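Local coordinates for protein xylosidase (PDB 6XN2) that probably hydrolyses beta-1,4-linked xylose units of xylo-oligosaccharides as a family 43 glycoside hydrolase, and here holds a xylose ring in its pocket, at residues Ala164-Ala172 with Leu183-Leu193; His251-Pro259 with Ser271-Cys281. All coordinates share one frame; numbering follows the deposited sequence.

Interaction 1: residues Ala164-Ala172 with Leu183-Leu193; sequences AGTYSIDPA and LYFGGIWGGQL. With XYP (beta-D-xylopyranose), chain E.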
loop_
_atom_site.group_PDB
_atom_site.type_symbol
_atom_site.label_atom_id
_atom_site.label_comp_id
_atom_site.label_asym_id
_atom_site.label_seq_id
_atom_site.Cartn_x
_atom_site.Cartn_y
_atom_site.Cartn_z
ATOM N N ALA A 164 -14.785 10.510 -7.116
ATOM C CA ALA A 164 -15.927 9.766 -7.563
ATOM C C ALA A 164 -15.498 8.483 -8.199
ATOM O O ALA A 164 -14.600 8.477 -8.953
ATOM C CB ALA A 164 -16.747 10.578 -8.535
ATOM N N GLY A 165 -16.183 7.416 -7.881
ATOM C CA GLY A 165 -15.865 6.135 -8.425
ATOM C C GLY A 165 -14.963 5.344 -7.514
ATOM O O GLY A 165 -14.620 4.250 -7.820
ATOM N N THR A 166 -14.577 5.950 -6.405
ATOM C CA THR A 166 -13.753 5.277 -5.462
ATOM C C THR A 166 -14.564 4.838 -4.291
ATOM O O THR A 166 -15.597 5.310 -4.009
ATOM C CB THR A 166 -12.541 6.070 -4.997
ATOM O OG1 THR A 166 -12.953 7.157 -4.195
ATOM C CG2 THR A 166 -11.766 6.544 -6.161
ATOM N N TYR A 167 -14.034 3.813 -3.698
ATOM C CA TYR A 167 -14.555 3.107 -2.561
ATOM C C TYR A 167 -13.448 2.239 -1.964
ATOM O O TYR A 167 -12.333 2.309 -2.481
ATOM C CB TYR A 167 -15.733 2.265 -2.976
ATOM C CG TYR A 167 -15.499 1.400 -4.157
ATOM C CD1 TYR A 167 -15.700 1.859 -5.410
ATOM C CD2 TYR A 167 -15.138 0.114 -4.013
ATOM C CE1 TYR A 167 -15.503 1.084 -6.490
ATOM C CE2 TYR A 167 -14.954 -0.678 -5.089
ATOM C CZ TYR A 167 -15.137 -0.173 -6.338
ATOM O OH TYR A 167 -14.952 -0.921 -7.427
ATOM N N SER A 168 -13.666 1.624 -0.765
ATOM C CA SER A 168 -12.677 0.775 -0.121
ATOM C C SER A 168 -11.420 1.609 0.200
ATOM O O SER A 168 -11.500 2.837 0.366
ATOM C CB SER A 168 -12.343 -0.437 -1.009
ATOM O OG SER A 168 -11.664 -1.449 -0.281
ATOM N N ILE A 169 -10.279 0.962 0.323
ATOM C CA ILE A 169 -9.074 1.623 0.789
ATOM C C ILE A 169 -7.795 1.402 0.011
ATOM O O ILE A 169 -7.833 0.971 -1.095
ATOM C CB ILE A 169 -8.772 1.095 2.207
ATOM C CG1 ILE A 169 -8.703 -0.414 2.209
ATOM C CG2 ILE A 169 -9.844 1.424 3.182
ATOM C CD1 ILE A 169 -8.244 -1.006 3.513
ATOM N N ASP A 170 -6.678 1.833 0.604
ATOM C CA ASP A 170 -5.337 1.501 0.123
ATOM C C ASP A 170 -5.016 1.923 -1.313
ATOM O O ASP A 170 -4.642 1.083 -2.142
ATOM C CB ASP A 170 -5.113 -0.005 0.279
ATOM C CG ASP A 170 -5.021 -0.419 1.730
ATOM O OD1 ASP A 170 -5.173 0.473 2.603
ATOM O OD2 ASP A 170 -4.791 -1.620 2.004
ATOM N N PRO A 171 -5.099 3.198 -1.605
ATOM C CA PRO A 171 -4.770 3.584 -2.968
ATOM C C PRO A 171 -3.308 3.480 -3.298
ATOM O O PRO A 171 -2.485 3.639 -2.456
ATOM C CB PRO A 171 -5.121 5.054 -2.991
ATOM C CG PRO A 171 -4.928 5.493 -1.609
ATOM C CD PRO A 171 -5.367 4.352 -0.767
ATOM N N ALA A 172 -3.030 3.142 -4.534
ATOM C CA ALA A 172 -1.664 3.192 -5.051
ATOM C C ALA A 172 -1.707 3.807 -6.438
ATOM O O ALA A 172 -2.447 3.335 -7.304
ATOM C CB ALA A 172 -1.038 1.802 -5.096
ATOM N N LEU A 183 -4.683 4.539 -10.904
ATOM C CA LEU A 183 -5.004 4.366 -9.499
ATOM C C LEU A 183 -5.429 2.928 -9.230
ATOM O O LEU A 183 -6.295 2.388 -9.920
ATOM C CB LEU A 183 -6.109 5.338 -9.066
ATOM C CG LEU A 183 -6.658 5.123 -7.644
ATOM C CD1 LEU A 183 -5.608 5.425 -6.574
ATOM C CD2 LEU A 183 -7.920 5.952 -7.435
ATOM N N TYR A 184 -4.786 2.307 -8.246
ATOM C CA TYR A 184 -5.159 0.979 -7.779
ATOM C C TYR A 184 -5.716 1.103 -6.382
ATOM O O TYR A 184 -5.197 1.881 -5.589
ATOM C CB TYR A 184 -3.958 0.033 -7.776
ATOM C CG TYR A 184 -3.352 -0.192 -9.138
ATOM C CD1 TYR A 184 -2.426 0.707 -9.667
ATOM C CD2 TYR A 184 -3.699 -1.311 -9.896
ATOM C CE1 TYR A 184 -1.861 0.499 -10.922
ATOM C CE2 TYR A 184 -3.135 -1.526 -11.152
ATOM C CZ TYR A 184 -2.222 -0.616 -11.656
ATOM O OH TYR A 184 -1.664 -0.822 -12.897
ATOM N N PHE A 185 -6.758 0.344 -6.069
ATOM C CA PHE A 185 -7.266 0.358 -4.706
ATOM C C PHE A 185 -8.016 -0.911 -4.320
ATOM O O PHE A 185 -8.349 -1.746 -5.166
ATOM C CB PHE A 185 -8.154 1.601 -4.478
ATOM C CG PHE A 185 -9.354 1.713 -5.401
ATOM C CD1 PHE A 185 -9.235 2.294 -6.659
ATOM C CD2 PHE A 185 -10.612 1.293 -4.984
ATOM C CE1 PHE A 185 -10.336 2.426 -7.497
ATOM C CE2 PHE A 185 -11.723 1.426 -5.818
ATOM C CZ PHE A 185 -11.583 1.989 -7.075
ATOM N N GLY A 186 -8.261 -1.051 -3.021
ATOM C CA GLY A 186 -9.012 -2.178 -2.513
ATOM C C GLY A 186 -8.433 -2.830 -1.278
ATOM O O GLY A 186 -7.224 -2.904 -1.082
ATOM N N GLY A 187 -9.326 -3.308 -0.431
ATOM C CA GLY A 187 -8.946 -4.108 0.715
ATOM C C GLY A 187 -10.206 -4.792 1.189
ATOM O O GLY A 187 -11.242 -4.142 1.302
ATOM N N ILE A 188 -10.133 -6.081 1.457
ATOM C CA ILE A 188 -11.273 -6.801 1.958
ATOM C C ILE A 188 -11.384 -6.707 3.477
ATOM O O ILE A 188 -10.686 -5.925 4.074
ATOM C CB ILE A 188 -11.359 -8.247 1.445
ATOM C CG1 ILE A 188 -10.165 -9.060 1.897
ATOM C CG2 ILE A 188 -11.515 -8.264 -0.062
ATOM C CD1 ILE A 188 -10.280 -10.507 1.558
ATOM N N TRP A 189 -12.264 -7.521 4.066
ATOM C CA TRP A 189 -12.544 -7.434 5.507
ATOM C C TRP A 189 -12.874 -5.994 5.878
ATOM O O TRP A 189 -13.800 -5.405 5.317
ATOM C CB TRP A 189 -11.373 -7.951 6.351
ATOM C CG TRP A 189 -11.156 -9.441 6.252
ATOM C CD1 TRP A 189 -11.573 -10.271 5.248
ATOM C CD2 TRP A 189 -10.470 -10.274 7.200
ATOM N NE1 TRP A 189 -11.182 -11.568 5.511
ATOM C CE2 TRP A 189 -10.501 -11.592 6.699
ATOM C CE3 TRP A 189 -9.833 -10.030 8.422
ATOM C CZ2 TRP A 189 -9.928 -12.662 7.388
ATOM C CZ3 TRP A 189 -9.257 -11.089 9.094
ATOM C CH2 TRP A 189 -9.309 -12.388 8.577
ATOM N N GLY A 190 -12.126 -5.404 6.789
ATOM C CA GLY A 190 -12.352 -4.045 7.209
ATOM C C GLY A 190 -12.263 -2.981 6.142
ATOM O O GLY A 190 -12.742 -1.910 6.281
ATOM N N GLY A 191 -11.660 -3.332 5.049
ATOM C CA GLY A 191 -11.513 -2.401 3.976
ATOM C C GLY A 191 -12.736 -2.207 3.141
ATOM O O GLY A 191 -12.580 -1.411 2.239
ATOM N N GLN A 192 -13.682 -3.199 3.182
ATOM C CA GLN A 192 -15.026 -3.119 2.586
ATOM C C GLN A 192 -15.155 -3.439 1.095
ATOM O O GLN A 192 -16.262 -3.371 0.554
ATOM C CB GLN A 192 -15.638 -1.725 2.828
ATOM C CG GLN A 192 -15.723 -1.324 4.303
ATOM C CD GLN A 192 -16.277 0.081 4.523
ATOM O OE1 GLN A 192 -16.340 0.896 3.606
ATOM N NE2 GLN A 192 -16.677 0.366 5.754
ATOM N N LEU A 193 -14.066 -3.813 0.429
ATOM C CA LEU A 193 -14.130 -4.103 -1.009
ATOM C C LEU A 193 -15.131 -5.220 -1.343
ATOM O O LEU A 193 -15.682 -5.270 -2.446
ATOM C CB LEU A 193 -12.738 -4.473 -1.541
ATOM C CG LEU A 193 -12.598 -4.910 -3.006
ATOM C CD1 LEU A 193 -12.953 -3.780 -3.976
ATOM C CD2 LEU A 193 -11.188 -5.421 -3.282
HETATM O O1 XYP E . -6.067 -2.998 7.271
HETATM C C1 XYP E . -4.968 -2.118 7.321
HETATM C C2 XYP E . -5.057 -1.179 6.137
HETATM C C3 XYP E . -4.198 0.035 6.298
HETATM C C4 XYP E . -4.411 0.653 7.663
HETATM C C5 XYP E . -4.165 -0.384 8.720
HETATM O O2 XYP E . -4.667 -1.796 4.918
HETATM O O3 XYP E . -4.670 0.868 5.282
HETATM O O4 XYP E . -3.499 1.686 7.866
HETATM O O5 XYP E . -5.043 -1.462 8.560
HETATM O O HOH W 1 -16.246 1.602 1.084
#
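Ser-168 meets the loop 186-193 through its hydroxyl, which gives its proton to Gly-191 O (OG to O 2.7 Å) and accepts the amide of Gly-187 (N to OG 3.0 Å). Its OG lies anti to the backbone nitrogen (chi1 -165°), which carries it into the turn, though it reaches Gly-191 O from above the carbonyl plane. A water joins Ser-168 N to Gln-192 OE1, which also accepts from Phe-142 N, while Gln-192 NE2 donates to Gly-140 O.

Backbone bonds take over further along: Gly-186 N donates to Ile-169 O, and Ala-172 and Tyr-184 exchange two bonds as an antiparallel hydrogen-bonded pair. This pairing begins strand 172-175, which lies on the ligand side of a blade of the five-bladed beta-propeller characteristic of family 43, and the loop leading into it carries the pocket residues Ile-169 and Asp-170. Asp-170 grips the xylose with both carboxylate oxygens, OD1 taking O3 (2.8 Å) and OD2 taking O2 (2.9 Å).

Among the apolar contacts, Phe-185 buries the most surface. Its CE2 points at the middle of the Tyr-167 ring in a T-shaped stack, planes at 87°, while Leu-193 CD1 lies at the tyrosine's edge. Pro-171 CB rests on Leu-183 CD1 (3.6 Å), and Ile-169 CD1 reaches Gly-191 CA (3.6 Å). Tyr-167 O and Gly-186 O are buried without a polar partner.

Interaction 2: residues His251-Pro259 with Ser271-Cys281; sequences HARRFFEGP and SYSTGDTHRIC. With XYP (beta-D-xylopyranose), chain E.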
loop_
_atom_site.group_PDB
_atom_site.type_symbol
_atom_site.label_atom_id
_atom_site.label_comp_id
_atom_site.label_asym_id
_atom_site.label_seq_id
_atom_site.Cartn_x
_atom_site.Cartn_y
_atom_site.Cartn_z
ATOM N N HIS A 251 -6.301 -18.543 0.355
ATOM C CA HIS A 251 -5.787 -17.446 1.161
ATOM C C HIS A 251 -4.264 -17.261 1.167
ATOM O O HIS A 251 -3.794 -16.265 1.581
ATOM C CB HIS A 251 -6.300 -17.503 2.587
ATOM C CG HIS A 251 -7.780 -17.422 2.704
ATOM N ND1 HIS A 251 -8.413 -17.099 3.866
ATOM C CD2 HIS A 251 -8.752 -17.616 1.797
ATOM C CE1 HIS A 251 -9.712 -17.105 3.677
ATOM N NE2 HIS A 251 -9.941 -17.421 2.429
ATOM N N ALA A 252 -3.531 -18.246 0.698
ATOM C CA ALA A 252 -2.113 -18.183 0.565
ATOM C C ALA A 252 -1.722 -17.226 -0.536
ATOM O O ALA A 252 -0.728 -16.608 -0.442
ATOM C CB ALA A 252 -1.592 -19.542 0.249
ATOM N N ARG A 253 -2.542 -17.096 -1.565
ATOM C CA ARG A 253 -2.232 -16.231 -2.682
ATOM C C ARG A 253 -3.215 -15.119 -3.066
ATOM O O ARG A 253 -2.821 -14.165 -3.642
ATOM C CB ARG A 253 -1.981 -17.092 -3.912
ATOM C CG ARG A 253 -1.015 -18.227 -3.706
ATOM C CD ARG A 253 -0.740 -18.981 -4.972
ATOM N NE ARG A 253 -1.859 -19.797 -5.341
ATOM C CZ ARG A 253 -1.898 -20.558 -6.407
ATOM N NH1 ARG A 253 -0.874 -20.612 -7.206
ATOM N NH2 ARG A 253 -2.961 -21.256 -6.663
ATOM N N ARG A 254 -4.491 -15.284 -2.754
ATOM C CA ARG A 254 -5.500 -14.294 -3.195
ATOM C C ARG A 254 -5.290 -12.931 -2.535
ATOM O O ARG A 254 -4.858 -12.871 -1.416
ATOM C CB ARG A 254 -6.925 -14.807 -3.007
ATOM C CG ARG A 254 -7.364 -14.943 -1.564
ATOM C CD ARG A 254 -7.924 -13.696 -0.978
ATOM N NE ARG A 254 -8.315 -13.898 0.395
ATOM C CZ ARG A 254 -7.486 -13.823 1.412
ATOM N NH1 ARG A 254 -6.216 -13.562 1.205
ATOM N NH2 ARG A 254 -7.918 -14.005 2.633
ATOM N N PHE A 255 -5.646 -11.884 -3.262
ATOM C CA PHE A 255 -5.541 -10.514 -2.815
ATOM C C PHE A 255 -6.339 -10.179 -1.569
ATOM O O PHE A 255 -7.442 -10.555 -1.458
ATOM C CB PHE A 255 -5.937 -9.592 -3.965
ATOM C CG PHE A 255 -6.073 -8.162 -3.574
ATOM C CD1 PHE A 255 -4.988 -7.354 -3.516
ATOM C CD2 PHE A 255 -7.286 -7.649 -3.247
ATOM C CE1 PHE A 255 -5.093 -6.054 -3.152
ATOM C CE2 PHE A 255 -7.405 -6.342 -2.874
ATOM C CZ PHE A 255 -6.299 -5.544 -2.823
ATOM N N PHE A 256 -5.741 -9.466 -0.629
ATOM C CA PHE A 256 -6.410 -9.040 0.578
ATOM C C PHE A 256 -6.488 -7.533 0.650
ATOM O O PHE A 256 -7.546 -7.024 0.755
ATOM C CB PHE A 256 -5.722 -9.551 1.807
ATOM C CG PHE A 256 -6.468 -9.325 3.082
ATOM C CD1 PHE A 256 -6.253 -8.210 3.833
ATOM C CD2 PHE A 256 -7.323 -10.279 3.574
ATOM C CE1 PHE A 256 -6.894 -8.025 5.014
ATOM C CE2 PHE A 256 -7.962 -10.094 4.754
ATOM C CZ PHE A 256 -7.749 -8.970 5.475
ATOM N N GLU A 257 -5.358 -6.850 0.595
ATOM C CA GLU A 257 -5.293 -5.401 0.646
ATOM C C GLU A 257 -3.960 -4.835 0.147
ATOM O O GLU A 257 -3.117 -5.551 -0.271
ATOM C CB GLU A 257 -5.572 -4.868 2.050
ATOM C CG GLU A 257 -4.489 -5.074 3.073
ATOM C CD GLU A 257 -4.971 -4.965 4.513
ATOM O OE1 GLU A 257 -6.068 -4.525 4.759
ATOM O OE2 GLU A 257 -4.223 -5.289 5.423
ATOM N N GLY A 258 -3.870 -3.518 0.123
ATOM C CA GLY A 258 -2.640 -2.802 -0.191
ATOM C C GLY A 258 -1.916 -3.101 -1.494
ATOM O O GLY A 258 -0.727 -3.448 -1.466
ATOM N N PRO A 259 -2.564 -2.916 -2.631
ATOM C CA PRO A 259 -1.893 -3.171 -3.887
ATOM C C PRO A 259 -0.796 -2.176 -4.186
ATOM O O PRO A 259 -0.820 -1.100 -3.743
ATOM C CB PRO A 259 -2.997 -3.000 -4.913
ATOM C CG PRO A 259 -3.949 -2.107 -4.298
ATOM C CD PRO A 259 -3.879 -2.323 -2.830
ATOM N N SER A 271 2.038 -6.198 -6.591
ATOM C CA SER A 271 2.302 -6.845 -5.309
ATOM C C SER A 271 1.264 -6.391 -4.286
ATOM O O SER A 271 0.666 -5.323 -4.430
ATOM C CB SER A 271 3.736 -6.563 -4.830
ATOM O OG SER A 271 4.074 -5.181 -4.899
ATOM N N TYR A 272 1.015 -7.234 -3.303
ATOM C CA TYR A 272 -0.032 -7.023 -2.356
ATOM C C TYR A 272 0.038 -7.891 -1.118
ATOM O O TYR A 272 0.720 -8.846 -1.088
ATOM C CB TYR A 272 -1.343 -7.398 -3.041
ATOM C CG TYR A 272 -1.351 -8.777 -3.621
ATOM C CD1 TYR A 272 -1.748 -9.856 -2.877
ATOM C CD2 TYR A 272 -0.963 -8.998 -4.887
ATOM C CE1 TYR A 272 -1.750 -11.105 -3.381
ATOM C CE2 TYR A 272 -0.962 -10.249 -5.411
ATOM C CZ TYR A 272 -1.362 -11.309 -4.645
ATOM O OH TYR A 272 -1.365 -12.543 -5.158
ATOM N N SER A 273 -0.745 -7.553 -0.125
ATOM C CA SER A 273 -0.805 -8.299 1.096
ATOM C C SER A 273 -1.856 -9.388 0.991
ATOM O O SER A 273 -2.836 -9.193 0.364
ATOM C CB SER A 273 -1.148 -7.373 2.213
ATOM O OG SER A 273 -1.612 -8.052 3.327
ATOM N N THR A 274 -1.606 -10.526 1.597
ATOM C CA THR A 274 -2.543 -11.628 1.607
ATOM C C THR A 274 -3.342 -11.694 2.883
ATOM O O THR A 274 -4.097 -12.580 3.111
ATOM C CB THR A 274 -1.888 -12.969 1.404
ATOM O OG1 THR A 274 -1.012 -13.219 2.476
ATOM C CG2 THR A 274 -1.170 -13.018 0.111
ATOM N N GLY A 275 -3.152 -10.718 3.711
ATOM C CA GLY A 275 -3.927 -10.599 4.934
ATOM C C GLY A 275 -3.730 -11.692 5.969
ATOM O O GLY A 275 -2.774 -11.649 6.756
ATOM N N ASP A 276 -4.635 -12.657 5.969
ATOM C CA ASP A 276 -4.603 -13.711 6.964
ATOM C C ASP A 276 -3.502 -14.722 6.865
ATOM O O ASP A 276 -3.362 -15.535 7.738
ATOM C CB ASP A 276 -5.957 -14.381 7.165
ATOM C CG ASP A 276 -6.462 -15.090 5.943
ATOM O OD1 ASP A 276 -6.042 -14.764 4.852
ATOM O OD2 ASP A 276 -7.292 -15.959 6.115
ATOM N N THR A 277 -2.744 -14.675 5.784
ATOM C CA THR A 277 -1.604 -15.520 5.620
ATOM C C THR A 277 -0.323 -14.698 5.692
ATOM O O THR A 277 0.729 -15.177 5.482
ATOM C CB THR A 277 -1.657 -16.394 4.394
ATOM O OG1 THR A 277 -1.864 -15.592 3.258
ATOM C CG2 THR A 277 -2.765 -17.374 4.537
ATOM N N HIS A 278 -0.490 -13.433 5.954
ATOM C CA HIS A 278 0.598 -12.537 6.226
ATOM C C HIS A 278 1.756 -12.326 5.310
ATOM O O HIS A 278 2.801 -12.005 5.771
ATOM C CB HIS A 278 1.100 -12.808 7.636
ATOM C CG HIS A 278 0.011 -12.894 8.638
ATOM N ND1 HIS A 278 -0.397 -11.835 9.400
ATOM C CD2 HIS A 278 -0.795 -13.916 8.966
ATOM C CE1 HIS A 278 -1.380 -12.220 10.178
ATOM N NE2 HIS A 278 -1.640 -13.471 9.928
ATOM N N ARG A 279 1.559 -12.460 4.018
ATOM C CA ARG A 279 2.617 -12.193 3.108
ATOM C C ARG A 279 2.364 -11.113 2.124
ATOM O O ARG A 279 1.276 -10.742 1.900
ATOM C CB ARG A 279 2.928 -13.380 2.251
ATOM C CG ARG A 279 2.508 -14.702 2.780
ATOM C CD ARG A 279 2.265 -15.575 1.584
ATOM N NE ARG A 279 1.706 -16.816 1.963
ATOM C CZ ARG A 279 1.627 -17.869 1.189
ATOM N NH1 ARG A 279 2.066 -17.840 -0.043
ATOM N NH2 ARG A 279 1.096 -18.967 1.679
ATOM N N ILE A 280 3.445 -10.628 1.560
ATOM C CA ILE A 280 3.350 -9.743 0.463
ATOM C C ILE A 280 3.662 -10.664 -0.694
ATOM O O ILE A 280 4.686 -11.250 -0.739
ATOM C CB ILE A 280 4.341 -8.594 0.442
ATOM C CG1 ILE A 280 4.196 -7.734 1.668
ATOM C CG2 ILE A 280 4.056 -7.738 -0.757
ATOM C CD1 ILE A 280 2.856 -7.120 1.825
ATOM N N CYS A 281 2.719 -10.832 -1.589
ATOM C CA CYS A 281 2.901 -11.650 -2.771
ATOM C C CYS A 281 2.997 -10.783 -4.010
ATOM O O CYS A 281 2.703 -9.678 -3.947
ATOM C CB CYS A 281 1.730 -12.581 -2.931
ATOM S SG CYS A 281 1.730 -13.950 -1.783
HETATM O O1 XYP E . -6.067 -2.998 7.271
HETATM C C1 XYP E . -4.968 -2.118 7.321
HETATM C C2 XYP E . -5.057 -1.179 6.137
HETATM C C3 XYP E . -4.198 0.035 6.298
HETATM C C4 XYP E . -4.411 0.653 7.663
HETATM C C5 XYP E . -4.165 -0.384 8.720
HETATM O O2 XYP E . -4.667 -1.796 4.918
HETATM O O3 XYP E . -4.670 0.868 5.282
HETATM O O4 XYP E . -3.499 1.686 7.866
HETATM O O5 XYP E . -5.043 -1.462 8.560
HETATM O O HOH W 2 -2.274 -6.960 5.925
#
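Phe-256 lays its ring over Gly-275, whose CA sits 3.5 Å from the ring centroid in a CH-pi contact, in the tightly packed part of the interface. Phe-256 and Glu-257 both face Ser-273 in a classic beta bulge; Phe-256 N donates to Ser-273 O (3.1 Å), whereas the bond from Glu-257 N is weak. Nearby, Phe-255 turns its edge to the face of Tyr-272 in an offset edge-to-face stack, and Tyr-272 OH donates almost straight down the Arg-253 carbonyl (OH to O 2.7 Å). Glu-257 OE1 accepts from O1 of the xylose (2.9 Å), and a water links its OE2 to Ser-273 OG.

The opposite end, more open to solvent, relies on polar groups. Asp-276 takes His-251 ND1 on the syn lone pair of OD2 (2.8 Å) and forms a salt bridge from OD1 to Arg-254 NH2 (3.0 Å). A bend at chi2 (86°) brings the arginine back, so that NH1 also reaches Thr-274 O. Thr-277 OG1 donates to His-251 O.

Strands 257-264 and 267-273 form an antiparallel hairpin in a propeller blade; strand 280-285 follows beside 267-273, while Tyr-272 packs on Tyr-294 of strand 292-299 and Ile-238 of strand 234-239.

How the interactions relate
Interactions 1 and 2 lie with their centres about 14 Å apart and converge on the same xylose, to which Asp-50 and Ala-119 add further hydrogen bonds. Strands 172-175 and 257-264 both start beside the sugar, Asp-170 coming just before the first and Glu-257 opening the second. The contacts also touch directly: Ile-188 N probably donates to Phe-256 O (2.8 Å), Gly-186 O packs on Phe-255 CZ (3.3 Å), and Ala-172 CB abuts Pro-259 O (3.2 Å). Asp-170 OD2 lies 2.8 Å from Gly-258 N, at most a weak hydrogen bond. A calcium ion lies about 5 Å (nearest atoms) from both Asp-170 and Gly-258.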